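Local coordinates for alpha-glucosidase YIHQ (Escherichia coli, PDB 5AEG), which hydrolyses sulfoquinovosyl diacylglycerides, the plant sulfolipids, and simpler sulfoquinovosides such as sulfoquinovosyl glycerol, releasing sulfoquinovose for sulfoglycolysis, at residues A[335-340]-A[404-409]; A[432-437]-A[452-457]; A[585-590]-A[605-610]; A[610-615]-A[661-666]. All blocks are in the same frame, centred on the assembly; numbering follows the deposited sequence.

Contact 1. Residues A[335-340]-A[404-409]; sequences NPYVAS and ADFGEY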
loop_
_atom_site.group_PDB
_atom_site.type_symbol
_atom_site.label_atom_id
_atom_site.label_comp_id
_atom_site.label_asym_id
_atom_site.label_seq_id
_atom_site.Cartn_x
_atom_site.Cartn_y
_atom_site.Cartn_z
ATOM N N ASN A 335 12.177 -6.115 10.155
ATOM C CA ASN A 335 11.725 -4.758 10.229
ATOM C C ASN A 335 12.939 -3.825 10.481
ATOM O O ASN A 335 14.042 -4.363 10.690
ATOM C CB ASN A 335 10.560 -4.614 11.156
ATOM C CG ASN A 335 10.894 -4.622 12.608
ATOM O OD1 ASN A 335 11.858 -4.059 13.058
ATOM N ND2 ASN A 335 10.004 -5.161 13.377
ATOM N N PRO A 336 12.736 -2.508 10.435
ATOM C CA PRO A 336 13.925 -1.645 10.431
ATOM C C PRO A 336 14.270 -1.155 11.839
ATOM O O PRO A 336 14.919 -0.109 11.974
ATOM C CB PRO A 336 13.503 -0.552 9.475
ATOM C CG PRO A 336 12.040 -0.340 9.856
ATOM C CD PRO A 336 11.504 -1.701 10.225
ATOM N N TYR A 337 13.868 -1.923 12.873
ATOM C CA TYR A 337 14.259 -1.713 14.264
ATOM C C TYR A 337 15.075 -2.943 14.732
ATOM O O TYR A 337 15.094 -3.993 14.064
ATOM C CB TYR A 337 13.076 -1.589 15.187
ATOM C CG TYR A 337 12.003 -0.573 14.786
ATOM C CD1 TYR A 337 12.124 0.792 15.109
ATOM C CD2 TYR A 337 10.810 -0.997 14.185
ATOM C CE1 TYR A 337 11.088 1.697 14.799
ATOM C CE2 TYR A 337 9.833 -0.114 13.818
ATOM C CZ TYR A 337 9.919 1.248 14.163
ATOM O OH TYR A 337 8.867 2.141 13.812
ATOM N N VAL A 338 15.749 -2.774 15.857
ATOM C CA VAL A 338 16.590 -3.839 16.420
ATOM C C VAL A 338 16.430 -3.827 17.929
ATOM O O VAL A 338 16.637 -2.805 18.577
ATOM C CB VAL A 338 18.055 -3.729 15.998
ATOM C CG1 VAL A 338 18.299 -4.233 14.594
ATOM C CG2 VAL A 338 18.611 -2.315 16.143
ATOM N N ALA A 339 16.126 -4.987 18.489
ATOM C CA ALA A 339 15.884 -5.120 19.909
ATOM C C ALA A 339 17.160 -4.668 20.720
ATOM O O ALA A 339 18.245 -5.202 20.529
ATOM C CB ALA A 339 15.594 -6.563 20.238
ATOM N N SER A 340 16.957 -3.803 21.675
ATOM C CA SER A 340 18.088 -3.119 22.365
ATOM C C SER A 340 18.956 -4.062 23.195
ATOM O O SER A 340 20.138 -3.771 23.408
ATOM C CB SER A 340 17.577 -1.987 23.228
ATOM O OG SER A 340 16.777 -2.539 24.216
ATOM N N ALA A 404 8.674 -7.799 5.007
ATOM C CA ALA A 404 9.527 -6.661 5.381
ATOM C C ALA A 404 8.589 -5.650 5.964
ATOM O O ALA A 404 7.949 -4.833 5.242
ATOM C CB ALA A 404 10.293 -6.090 4.184
ATOM N N ASP A 405 8.453 -5.716 7.288
ATOM C CA ASP A 405 7.395 -5.018 7.984
ATOM C C ASP A 405 7.824 -3.593 8.393
ATOM O O ASP A 405 8.993 -3.268 8.343
ATOM C CB ASP A 405 7.056 -5.830 9.225
ATOM C CG ASP A 405 5.715 -5.512 9.844
ATOM O OD1 ASP A 405 4.833 -4.782 9.283
ATOM O OD2 ASP A 405 5.494 -6.044 10.954
ATOM N N PHE A 406 6.845 -2.814 8.831
ATOM C CA PHE A 406 7.007 -1.453 9.319
ATOM C C PHE A 406 7.600 -0.477 8.280
ATOM O O PHE A 406 7.459 -0.728 7.081
ATOM C CB PHE A 406 7.825 -1.452 10.645
ATOM C CG PHE A 406 7.051 -1.859 11.804
ATOM C CD1 PHE A 406 6.381 -0.897 12.560
ATOM C CD2 PHE A 406 7.088 -3.168 12.245
ATOM C CE1 PHE A 406 5.624 -1.270 13.684
ATOM C CE2 PHE A 406 6.317 -3.546 13.331
ATOM C CZ PHE A 406 5.610 -2.592 14.072
ATOM N N GLY A 407 8.069 0.697 8.739
ATOM C CA GLY A 407 8.392 1.798 7.842
ATOM C C GLY A 407 7.609 3.045 8.099
ATOM O O GLY A 407 8.062 4.138 7.712
ATOM N N GLU A 408 6.419 2.878 8.735
ATOM C CA GLU A 408 5.462 3.932 8.976
ATOM C C GLU A 408 5.701 4.724 10.276
ATOM O O GLU A 408 4.996 5.659 10.558
ATOM C CB GLU A 408 3.986 3.394 8.879
ATOM C CG GLU A 408 3.498 2.643 10.112
ATOM C CD GLU A 408 4.118 1.253 10.294
ATOM O OE1 GLU A 408 4.752 0.790 9.342
ATOM O OE2 GLU A 408 3.968 0.634 11.414
ATOM N N TYR A 409 6.646 4.291 11.070
ATOM C CA TYR A 409 6.840 4.831 12.378
ATOM C C TYR A 409 8.299 5.204 12.579
ATOM O O TYR A 409 8.938 4.748 13.485
ATOM C CB TYR A 409 6.277 3.912 13.517
ATOM C CG TYR A 409 6.347 4.631 14.902
ATOM C CD1 TYR A 409 6.184 6.057 15.000
ATOM C CD2 TYR A 409 6.651 3.940 16.078
ATOM C CE1 TYR A 409 6.265 6.724 16.200
ATOM C CE2 TYR A 409 6.763 4.635 17.305
ATOM C CZ TYR A 409 6.560 6.012 17.354
ATOM O OH TYR A 409 6.600 6.714 18.544
HETATM O O HOH W 1 8.765 2.108 11.092
#
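The phenol of Tyr-337 donates to the backbone O of Tyr-409, OH to O 2.6 Å, from above the carbonyl plane. The same OH accepts from a water 2.7 Å away that takes the N-H groups of Gly-407 and Tyr-409, tying the tyrosine to the loop that follows Asp-405. The edge of the Tyr-337 ring points toward the face of Phe-406 in a T-shaped stack, planes at 82°, with Tyr-337 CE2 3.8 Å from Phe-406 CD1. CG beside the backbone N (chi1 -52°) lets the ring reach both partners. Pro-336 CD packs on Phe-406 CB at 3.7 Å, and the amide of Asn-335 runs beside that ring. An Asx turn, Tyr-337 N to Asn-335 OD1 2.9 Å, sets the start of strand 337-339. Asp-405, the catalytic nucleophile, is held by Tyr-333 and Arg-455, while Tyr-333 also binds the Asn-335 amide. Strand 337-339, which follows barrel strand 329-334 and pairs with strand 370-374, thus meets the loop after strand 401-404, with Trp-433 of helix 422-444 against Pro-336 and Ala-404.

Contact 2. Residues A[432-437]-A[452-457]; sequences LWAKCN and FFMRAG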
loop_
_atom_site.group_PDB
_atom_site.type_symbol
_atom_site.label_atom_id
_atom_site.label_comp_id
_atom_site.label_asym_id
_atom_site.label_seq_id
_atom_site.Cartn_x
_atom_site.Cartn_y
_atom_site.Cartn_z
ATOM N N LEU A 432 12.624 4.082 1.401
ATOM C CA LEU A 432 14.051 3.933 1.747
ATOM C C LEU A 432 14.279 2.501 2.266
ATOM O O LEU A 432 15.199 1.780 1.832
ATOM C CB LEU A 432 14.411 4.940 2.815
ATOM C CG LEU A 432 15.874 5.209 3.132
ATOM C CD1 LEU A 432 16.694 5.426 1.850
ATOM C CD2 LEU A 432 15.904 6.462 4.042
ATOM N N TRP A 433 13.388 2.062 3.149
ATOM C CA TRP A 433 13.372 0.663 3.641
ATOM C C TRP A 433 13.147 -0.341 2.543
ATOM O O TRP A 433 13.859 -1.341 2.447
ATOM C CB TRP A 433 12.380 0.602 4.828
ATOM C CG TRP A 433 12.051 -0.730 5.392
ATOM C CD1 TRP A 433 10.824 -1.142 5.758
ATOM C CD2 TRP A 433 12.963 -1.762 5.776
ATOM N NE1 TRP A 433 10.897 -2.378 6.367
ATOM C CE2 TRP A 433 12.191 -2.823 6.307
ATOM C CE3 TRP A 433 14.344 -1.943 5.633
ATOM C CZ2 TRP A 433 12.750 -4.027 6.733
ATOM C CZ3 TRP A 433 14.918 -3.129 6.087
ATOM C CH2 TRP A 433 14.098 -4.174 6.637
ATOM N N ALA A 434 12.218 -0.046 1.627
ATOM C CA ALA A 434 11.981 -0.874 0.504
ATOM C C ALA A 434 13.272 -0.999 -0.395
ATOM O O ALA A 434 13.632 -2.101 -0.846
ATOM C CB ALA A 434 10.796 -0.361 -0.346
ATOM N N LYS A 435 13.956 0.103 -0.597
ATOM C CA LYS A 435 15.150 0.093 -1.454
ATOM C C LYS A 435 16.211 -0.837 -0.846
ATOM O O LYS A 435 16.904 -1.534 -1.582
ATOM C CB LYS A 435 15.717 1.514 -1.589
ATOM C CG LYS A 435 16.794 1.680 -2.653
ATOM C CD LYS A 435 17.327 3.118 -2.697
ATOM C CE LYS A 435 17.964 3.365 -4.064
ATOM N NZ LYS A 435 19.133 4.220 -3.945
ATOM N N CYS A 436 16.303 -0.846 0.499
ATOM C CA CYS A 436 17.298 -1.673 1.209
ATOM C C CYS A 436 17.064 -3.137 0.905
ATOM O O CYS A 436 18.002 -3.935 0.545
ATOM C CB CYS A 436 17.216 -1.386 2.703
ATOM S SG CYS A 436 18.507 -2.162 3.729
ATOM N N ASN A 437 15.790 -3.528 0.951
ATOM C CA ASN A 437 15.386 -4.870 0.567
ATOM C C ASN A 437 15.656 -5.200 -0.910
ATOM O O ASN A 437 16.248 -6.258 -1.240
ATOM C CB ASN A 437 13.887 -5.087 0.958
ATOM C CG ASN A 437 13.682 -5.252 2.471
ATOM O OD1 ASN A 437 13.762 -6.377 3.013
ATOM N ND2 ASN A 437 13.375 -4.151 3.163
ATOM N N PHE A 452 9.795 -10.474 -1.358
ATOM C CA PHE A 452 9.458 -9.808 -0.092
ATOM C C PHE A 452 8.173 -9.003 -0.236
ATOM O O PHE A 452 7.791 -8.548 -1.342
ATOM C CB PHE A 452 10.610 -8.967 0.491
ATOM C CG PHE A 452 11.013 -7.836 -0.311
ATOM C CD1 PHE A 452 10.425 -6.575 -0.125
ATOM C CD2 PHE A 452 12.043 -7.972 -1.206
ATOM C CE1 PHE A 452 10.866 -5.485 -0.892
ATOM C CE2 PHE A 452 12.439 -6.929 -1.989
ATOM C CZ PHE A 452 11.889 -5.685 -1.826
ATOM N N PHE A 453 7.507 -8.812 0.867
ATOM C CA PHE A 453 6.256 -8.101 0.840
ATOM C C PHE A 453 6.234 -7.085 1.963
ATOM O O PHE A 453 6.725 -7.394 3.066
ATOM C CB PHE A 453 5.041 -9.053 0.816
ATOM C CG PHE A 453 5.052 -10.126 1.873
ATOM C CD1 PHE A 453 5.712 -11.310 1.663
ATOM C CD2 PHE A 453 4.291 -9.971 3.029
ATOM C CE1 PHE A 453 5.750 -12.289 2.649
ATOM C CE2 PHE A 453 4.273 -10.964 4.008
ATOM C CZ PHE A 453 4.997 -12.123 3.794
ATOM N N MET A 454 5.619 -5.926 1.692
ATOM C CA MET A 454 5.604 -4.813 2.621
ATOM C C MET A 454 4.232 -4.302 2.841
ATOM O O MET A 454 3.348 -4.431 1.946
ATOM C CB MET A 454 6.456 -3.624 1.992
ATOM C CG MET A 454 7.860 -4.082 1.703
ATOM S SD MET A 454 8.967 -2.716 1.305
ATOM C CE MET A 454 9.181 -1.893 2.882
ATOM N N ARG A 455 4.001 -3.651 3.987
ATOM C CA ARG A 455 2.789 -2.884 4.122
ATOM C C ARG A 455 2.969 -1.385 3.918
ATOM O O ARG A 455 2.187 -0.773 3.260
ATOM C CB ARG A 455 2.027 -3.144 5.421
ATOM C CG ARG A 455 2.675 -2.792 6.748
ATOM C CD ARG A 455 1.729 -3.186 7.925
ATOM N NE ARG A 455 2.595 -3.175 9.126
ATOM C CZ ARG A 455 2.724 -2.234 10.065
ATOM N NH1 ARG A 455 1.978 -1.183 10.149
ATOM N NH2 ARG A 455 3.657 -2.355 10.978
ATOM N N ALA A 456 3.959 -0.787 4.576
ATOM C CA ALA A 456 4.274 0.610 4.347
ATOM C C ALA A 456 4.841 0.900 2.994
ATOM O O ALA A 456 5.529 0.055 2.412
ATOM C CB ALA A 456 5.217 1.110 5.443
ATOM N N GLY A 457 4.533 2.118 2.509
ATOM C CA GLY A 457 5.070 2.607 1.316
ATOM C C GLY A 457 5.149 4.069 1.167
ATOM O O GLY A 457 4.564 4.806 1.935
#
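Asn-437 sets its CB, not its amide, on the face of the Phe-452 ring: a CH-pi contact 3.6 Å from CB to the ring centroid and 16° off the normal. Its amide turns back along the helix instead. With CG beside the backbone N (chi1 -73°), ND2 reaches Trp-433 O at 2.9 Å from above the carbonyl plane, and this oxygen also accepts from Asn-437 N. OD1 takes the indole N-H of Trp-402, so both ends of the buried amide are bonded and its rotation is fixed. Helix 422-444 here runs antiparallel to strand 451-454, their segment axes 10.2 Å apart, as a helix packs on the next strand in the beta/alpha units of a TIM barrel. Met-454 makes the remaining side-chain contacts, with Trp-433 and Ala-434. Its chain lays SD against Ala-434 CB at 3.4 Å, and a bend at the last torsion (chi3 72°) then carries the methyl CE to Trp-433 CD1, also 3.4 Å. The sulfur lies oblique to the five-membered ring, 5.5 Å from its centroid, in a Met-aromatic contact. NE1 of that indole donates to the backbone O of the nucleophile Asp-405, which links the helix to the active-site loop.

Contact 3. Residues A[585-590]-A[605-610]; sequences PVMRPL and YQYLLG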
loop_
_atom_site.group_PDB
_atom_site.type_symbol
_atom_site.label_atom_id
_atom_site.label_comp_id
_atom_site.label_asym_id
_atom_site.label_seq_id
_atom_site.Cartn_x
_atom_site.Cartn_y
_atom_site.Cartn_z
ATOM N N PRO A 585 -1.960 -2.735 -13.925
ATOM C CA PRO A 585 -2.016 -3.568 -12.656
ATOM C C PRO A 585 -2.818 -4.879 -12.753
ATOM O O PRO A 585 -3.712 -5.045 -13.582
ATOM C CB PRO A 585 -2.640 -2.613 -11.666
ATOM C CG PRO A 585 -3.631 -1.816 -12.529
ATOM C CD PRO A 585 -2.808 -1.535 -13.811
ATOM N N VAL A 586 -2.505 -5.803 -11.847
ATOM C CA VAL A 586 -3.134 -7.134 -11.874
ATOM C C VAL A 586 -4.574 -7.085 -11.425
ATOM O O VAL A 586 -5.431 -7.680 -12.054
ATOM C CB VAL A 586 -2.316 -8.167 -11.058
ATOM C CG1 VAL A 586 -2.968 -9.535 -11.140
ATOM C CG2 VAL A 586 -0.905 -8.227 -11.619
ATOM N N MET A 587 -4.884 -6.316 -10.363
ATOM C CA MET A 587 -6.237 -6.118 -9.990
ATOM C C MET A 587 -6.596 -4.711 -10.437
ATOM O O MET A 587 -5.948 -3.749 -10.065
ATOM C CB MET A 587 -6.407 -6.268 -8.448
ATOM C CG MET A 587 -6.151 -7.647 -7.984
ATOM S SD MET A 587 -5.849 -7.819 -6.164
ATOM C CE MET A 587 -7.416 -7.386 -5.490
ATOM N N ARG A 588 -7.639 -4.634 -11.272
ATOM C CA ARG A 588 -7.947 -3.425 -11.998
ATOM C C ARG A 588 -9.300 -2.826 -11.691
ATOM O O ARG A 588 -10.343 -3.552 -11.620
ATOM C CB ARG A 588 -7.906 -3.783 -13.526
ATOM C CG ARG A 588 -6.574 -4.337 -13.956
ATOM C CD ARG A 588 -6.532 -4.797 -15.423
ATOM N NE ARG A 588 -5.361 -5.585 -15.709
ATOM C CZ ARG A 588 -5.090 -6.156 -16.894
ATOM N NH1 ARG A 588 -5.913 -6.006 -17.939
ATOM N NH2 ARG A 588 -4.019 -6.911 -17.057
ATOM N N PRO A 589 -9.385 -1.481 -11.642
ATOM C CA PRO A 589 -10.635 -0.779 -11.570
ATOM C C PRO A 589 -11.414 -1.085 -12.879
ATOM O O PRO A 589 -10.756 -1.183 -13.909
ATOM C CB PRO A 589 -10.203 0.699 -11.524
ATOM C CG PRO A 589 -8.801 0.659 -10.998
ATOM C CD PRO A 589 -8.223 -0.573 -11.567
ATOM N N LEU A 590 -12.714 -1.288 -12.796
ATOM C CA LEU A 590 -13.502 -1.681 -14.021
ATOM C C LEU A 590 -13.388 -0.596 -15.154
ATOM O O LEU A 590 -13.419 -0.940 -16.355
ATOM C CB LEU A 590 -14.916 -1.900 -13.719
ATOM C CG LEU A 590 -15.321 -3.352 -13.361
ATOM C CD1 LEU A 590 -14.700 -3.907 -12.067
ATOM C CD2 LEU A 590 -16.811 -3.509 -13.315
ATOM N N TYR A 605 -15.873 -2.108 -4.262
ATOM C CA TYR A 605 -15.758 -3.486 -3.681
ATOM C C TYR A 605 -15.770 -4.612 -4.774
ATOM O O TYR A 605 -16.000 -5.767 -4.469
ATOM C CB TYR A 605 -16.810 -3.669 -2.588
ATOM C CG TYR A 605 -16.661 -2.638 -1.478
ATOM C CD1 TYR A 605 -15.471 -2.572 -0.711
ATOM C CD2 TYR A 605 -17.675 -1.723 -1.189
ATOM C CE1 TYR A 605 -15.300 -1.615 0.273
ATOM C CE2 TYR A 605 -17.525 -0.781 -0.174
ATOM C CZ TYR A 605 -16.334 -0.729 0.545
ATOM O OH TYR A 605 -16.176 0.261 1.520
ATOM N N GLN A 606 -15.459 -4.239 -6.016
ATOM C CA GLN A 606 -15.219 -5.173 -7.081
ATOM C C GLN A 606 -14.181 -4.673 -8.021
ATOM O O GLN A 606 -13.836 -3.491 -8.053
ATOM C CB GLN A 606 -16.565 -5.458 -7.810
ATOM C CG GLN A 606 -17.226 -4.298 -8.398
ATOM C CD GLN A 606 -18.466 -4.699 -9.216
ATOM O OE1 GLN A 606 -19.582 -4.823 -8.663
ATOM N NE2 GLN A 606 -18.254 -5.032 -10.468
ATOM N N TYR A 607 -13.613 -5.643 -8.763
ATOM C CA TYR A 607 -12.464 -5.459 -9.546
ATOM C C TYR A 607 -12.395 -6.425 -10.670
ATOM O O TYR A 607 -13.120 -7.405 -10.684
ATOM C CB TYR A 607 -11.131 -5.521 -8.742
ATOM C CG TYR A 607 -10.864 -6.830 -8.067
ATOM C CD1 TYR A 607 -11.487 -7.159 -6.819
ATOM C CD2 TYR A 607 -9.995 -7.752 -8.603
ATOM C CE1 TYR A 607 -11.237 -8.382 -6.177
ATOM C CE2 TYR A 607 -9.757 -8.990 -7.967
ATOM C CZ TYR A 607 -10.369 -9.288 -6.749
ATOM O OH TYR A 607 -10.051 -10.498 -6.163
ATOM N N LEU A 608 -11.531 -6.105 -11.624
ATOM C CA LEU A 608 -11.154 -7.055 -12.677
ATOM C C LEU A 608 -9.776 -7.676 -12.319
ATOM O O LEU A 608 -8.837 -6.975 -11.917
ATOM C CB LEU A 608 -11.068 -6.353 -14.017
ATOM C CG LEU A 608 -12.328 -5.742 -14.573
ATOM C CD1 LEU A 608 -12.040 -4.818 -15.792
ATOM C CD2 LEU A 608 -13.394 -6.746 -14.880
ATOM N N LEU A 609 -9.681 -8.976 -12.434
ATOM C CA LEU A 609 -8.419 -9.731 -12.308
ATOM C C LEU A 609 -7.939 -9.950 -13.716
ATOM O O LEU A 609 -8.512 -10.747 -14.437
ATOM C CB LEU A 609 -8.620 -11.046 -11.576
ATOM C CG LEU A 609 -7.412 -11.918 -11.223
ATOM C CD1 LEU A 609 -6.470 -11.216 -10.205
ATOM C CD2 LEU A 609 -7.852 -13.264 -10.666
ATOM N N GLY A 610 -6.847 -9.279 -14.069
ATOM C CA GLY A 610 -6.447 -9.140 -15.488
ATOM C C GLY A 610 -7.617 -8.498 -16.253
ATOM O O GLY A 610 -8.451 -7.797 -15.684
HETATM O O HOH W 2 -13.725 -1.300 -10.088
#
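An antiparallel beta ladder at the edge of the six-stranded sheet of the C-terminal domain pairs Arg-588 with Leu-608 and Met-587 with Leu-609. Arg-588 and Leu-608 form the hydrogen-bonded pair, with N of Arg-588 2.7 Å from O of Leu-608. The return bond runs from N of Leu-608 to O of Arg-588 at 2.8 Å. Gly-610 N adds a third, to Val-586 O, at 2.9 Å. On the Met-587 and Leu-609 face, Met-587 reaches across to Tyr-607. A bend at chi3 (67°) turns its methyl CE over the ring, 3.8 Å from the centroid, while SD approaches obliquely in a Met-aromatic contact. On the Arg-588 and Leu-608 face, the arginine chain is extended and lays one guanidinium face over the backbone of Gly-610, whose C lies 3.5 Å from NH1. NE donates to Pro-585 O, which sits at the guanidinium edge, 2.7 Å away, and helps hold the group flat on the glycine; NH1 is bonded to His-593. Past the ladder, Leu-590 crosses Leu-608 at about a right angle, CD1 to CG 3.9 Å, and a water bridges Leu-590 N to Gln-606 O. Strand 613-615 continues the sheet beyond strand 607-609, helix 486-495 packs on Met-587, and helix 569-582 meets Val-586 and Leu-609.

Contact 4. Residues A[610-615]-A[661-666]; sequences GRDILV and FYRADS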
loop_
_atom_site.group_PDB
_atom_site.type_symbol
_atom_site.label_atom_id
_atom_site.label_comp_id
_atom_site.label_asym_id
_atom_site.label_seq_id
_atom_site.Cartn_x
_atom_site.Cartn_y
_atom_site.Cartn_z
ATOM N N GLY A 610 -6.847 -9.279 -14.069
ATOM C CA GLY A 610 -6.447 -9.140 -15.488
ATOM C C GLY A 610 -7.617 -8.498 -16.253
ATOM O O GLY A 610 -8.451 -7.797 -15.684
ATOM N N ARG A 611 -7.643 -8.731 -17.569
ATOM C CA ARG A 611 -8.712 -8.221 -18.426
ATOM C C ARG A 611 -10.070 -8.933 -18.341
ATOM O O ARG A 611 -11.118 -8.279 -18.503
ATOM C CB ARG A 611 -8.208 -8.272 -19.884
ATOM C CG ARG A 611 -9.148 -7.774 -20.966
ATOM C CD ARG A 611 -9.495 -6.331 -20.900
ATOM N NE ARG A 611 -10.595 -5.924 -21.856
ATOM C CZ ARG A 611 -11.903 -5.923 -21.552
ATOM N NH1 ARG A 611 -12.392 -6.313 -20.300
ATOM N NH2 ARG A 611 -12.750 -5.528 -22.485
ATOM N N ASP A 612 -10.069 -10.250 -18.083
ATOM C CA ASP A 612 -11.215 -11.103 -18.468
ATOM C C ASP A 612 -11.992 -11.699 -17.300
ATOM O O ASP A 612 -12.977 -12.410 -17.515
ATOM C CB ASP A 612 -10.670 -12.227 -19.372
ATOM C CG ASP A 612 -10.192 -11.731 -20.753
ATOM O OD1 ASP A 612 -10.678 -10.707 -21.148
ATOM O OD2 ASP A 612 -9.309 -12.345 -21.365
ATOM N N ILE A 613 -11.557 -11.463 -16.042
ATOM C CA ILE A 613 -12.324 -11.995 -14.902
ATOM C C ILE A 613 -12.813 -10.842 -14.069
ATOM O O ILE A 613 -12.037 -9.911 -13.763
ATOM C CB ILE A 613 -11.426 -12.890 -14.017
ATOM C CG1 ILE A 613 -10.998 -14.112 -14.804
ATOM C CG2 ILE A 613 -12.206 -13.308 -12.756
ATOM C CD1 ILE A 613 -9.994 -15.027 -14.130
ATOM N N LEU A 614 -14.078 -10.874 -13.670
ATOM C CA LEU A 614 -14.640 -9.886 -12.812
ATOM C C LEU A 614 -14.886 -10.551 -11.465
ATOM O O LEU A 614 -15.548 -11.620 -11.398
ATOM C CB LEU A 614 -15.907 -9.316 -13.397
ATOM C CG LEU A 614 -16.664 -8.189 -12.626
ATOM C CD1 LEU A 614 -17.409 -7.296 -13.607
ATOM C CD2 LEU A 614 -17.594 -8.652 -11.556
ATOM N N VAL A 615 -14.468 -9.885 -10.375
ATOM C CA VAL A 615 -14.591 -10.481 -8.988
ATOM C C VAL A 615 -15.322 -9.516 -8.073
ATOM O O VAL A 615 -14.957 -8.310 -7.993
ATOM C CB VAL A 615 -13.231 -10.839 -8.359
ATOM C CG1 VAL A 615 -13.359 -11.589 -7.007
ATOM C CG2 VAL A 615 -12.330 -11.581 -9.324
ATOM N N PHE A 661 -17.000 -13.859 -12.510
ATOM C CA PHE A 661 -17.510 -14.011 -13.849
ATOM C C PHE A 661 -16.380 -13.831 -14.820
ATOM O O PHE A 661 -15.397 -13.142 -14.518
ATOM C CB PHE A 661 -18.600 -12.951 -14.107
ATOM C CG PHE A 661 -19.702 -12.954 -13.151
ATOM C CD1 PHE A 661 -19.534 -12.439 -11.876
ATOM C CD2 PHE A 661 -20.959 -13.432 -13.525
ATOM C CE1 PHE A 661 -20.587 -12.460 -10.988
ATOM C CE2 PHE A 661 -22.000 -13.410 -12.667
ATOM C CZ PHE A 661 -21.817 -12.948 -11.380
ATOM N N TYR A 662 -16.425 -14.486 -15.949
ATOM C CA TYR A 662 -15.452 -14.276 -16.971
ATOM C C TYR A 662 -16.067 -13.958 -18.359
ATOM O O TYR A 662 -17.233 -14.278 -18.618
ATOM C CB TYR A 662 -14.467 -15.429 -17.082
ATOM C CG TYR A 662 -15.048 -16.759 -17.650
ATOM C CD1 TYR A 662 -15.126 -17.004 -19.010
ATOM C CD2 TYR A 662 -15.560 -17.708 -16.805
ATOM C CE1 TYR A 662 -15.664 -18.208 -19.531
ATOM C CE2 TYR A 662 -16.120 -18.929 -17.302
ATOM C CZ TYR A 662 -16.115 -19.190 -18.658
ATOM O OH TYR A 662 -16.687 -20.406 -19.083
ATOM N N ARG A 663 -15.248 -13.331 -19.183
ATOM C CA ARG A 663 -15.680 -12.844 -20.518
ATOM C C ARG A 663 -15.718 -14.126 -21.451
ATOM O O ARG A 663 -14.711 -14.777 -21.677
ATOM C CB ARG A 663 -14.694 -11.808 -21.089
ATOM C CG ARG A 663 -14.746 -10.449 -20.378
ATOM C CD ARG A 663 -13.834 -9.423 -21.004
ATOM N NE ARG A 663 -14.205 -9.200 -22.388
ATOM C CZ ARG A 663 -13.478 -9.508 -23.451
ATOM N NH1 ARG A 663 -12.282 -10.123 -23.362
ATOM N NH2 ARG A 663 -14.024 -9.244 -24.663
ATOM N N ALA A 664 -16.903 -14.436 -21.954
ATOM C CA ALA A 664 -17.132 -15.524 -22.964
ATOM C C ALA A 664 -16.154 -15.451 -24.083
ATOM O O ALA A 664 -15.690 -16.459 -24.523
ATOM C CB ALA A 664 -18.552 -15.418 -23.487
ATOM N N ASP A 665 -15.742 -14.236 -24.473
ATOM C CA ASP A 665 -14.824 -14.039 -25.618
ATOM C C ASP A 665 -13.386 -14.051 -25.261
ATOM O O ASP A 665 -12.553 -13.850 -26.119
ATOM C CB ASP A 665 -15.148 -12.703 -26.315
ATOM C CG ASP A 665 -16.591 -12.677 -26.835
ATOM O OD1 ASP A 665 -17.044 -13.717 -27.333
ATOM O OD2 ASP A 665 -17.284 -11.680 -26.712
ATOM N N SER A 666 -13.038 -14.267 -23.983
ATOM C CA SER A 666 -11.639 -14.316 -23.654
ATOM C C SER A 666 -10.957 -15.445 -24.394
ATOM O O SER A 666 -11.494 -16.572 -24.498
ATOM C CB SER A 666 -11.485 -14.606 -22.119
ATOM O OG SER A 666 -10.138 -14.780 -21.840
#
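Ser-666 OG donates to Asp-612 OD2 at 2.6 Å and is also bonded to Trp-668 N. The other carboxylate oxygen, OD1 of Asp-612, takes NH1 of Arg-663 at 2.8 Å in a salt bridge, N-H...O angle 160°. Both donors come from above the carboxylate plane, whereas OD1 lies at the edge of the guanidinium and close to its plane. A bend at chi3 (60°) folds the Arg-663 chain so that NH1 reaches the acid, and NE pairs with a second carboxylate, that of Asp-633. The guanidinium of Arg-611 stacks on that of Arg-663, centres 4.4 Å apart and planes at 28°; the nearby acids probably offset the like charges, and Arg-611 NH1 is bonded to Tyr-594. Ser-666 is brought to Asp-612 by a type I beta turn from Arg-663 to Ser-666, closed by Ser-666 N on Arg-663 O.

Beyond this polar cluster the backbones pair in regular fashion. Leu-614 N meets Phe-661 O at 2.8 Å, Phe-661 N meets Leu-614 O at 2.9 Å, and Arg-663 N binds Asp-612 O at 3.0 Å. Leu-614 and Phe-661 point to one face, on which Leu-628 and Leu-630 of strand 625-630 pack; Ile-613 and Tyr-662 point to the other, where helix 669-673 packs. The arrangement is an antiparallel ladder joining strands 613-615 and 660-663 inside the beta domain that follows the GH31 barrel.

In the fold
Contacts 1 and 2 form one neighbourhood, their centres 11 Å apart, and meet at the nucleophile: Arg-455 NE makes a 2.8 Å salt bridge to Asp-405 OD1, and Ala-404 N lies 2.8 Å from Phe-453 O between adjacent barrel strands. Trp-304, which binds the sulfolipid substrate, lies about 3 Å from Asn-335, side chain to side chain. Contacts 3 and 4 belong to the C-terminal domain, away from the annotated sites. They share Gly-610, their centres are 10 Å apart, and neighbouring strands 607-609 and 613-615 join them in one sheet. Between contacts 2 and 3 the nearest atoms are about 13 Å apart, so the two pairs do not touch.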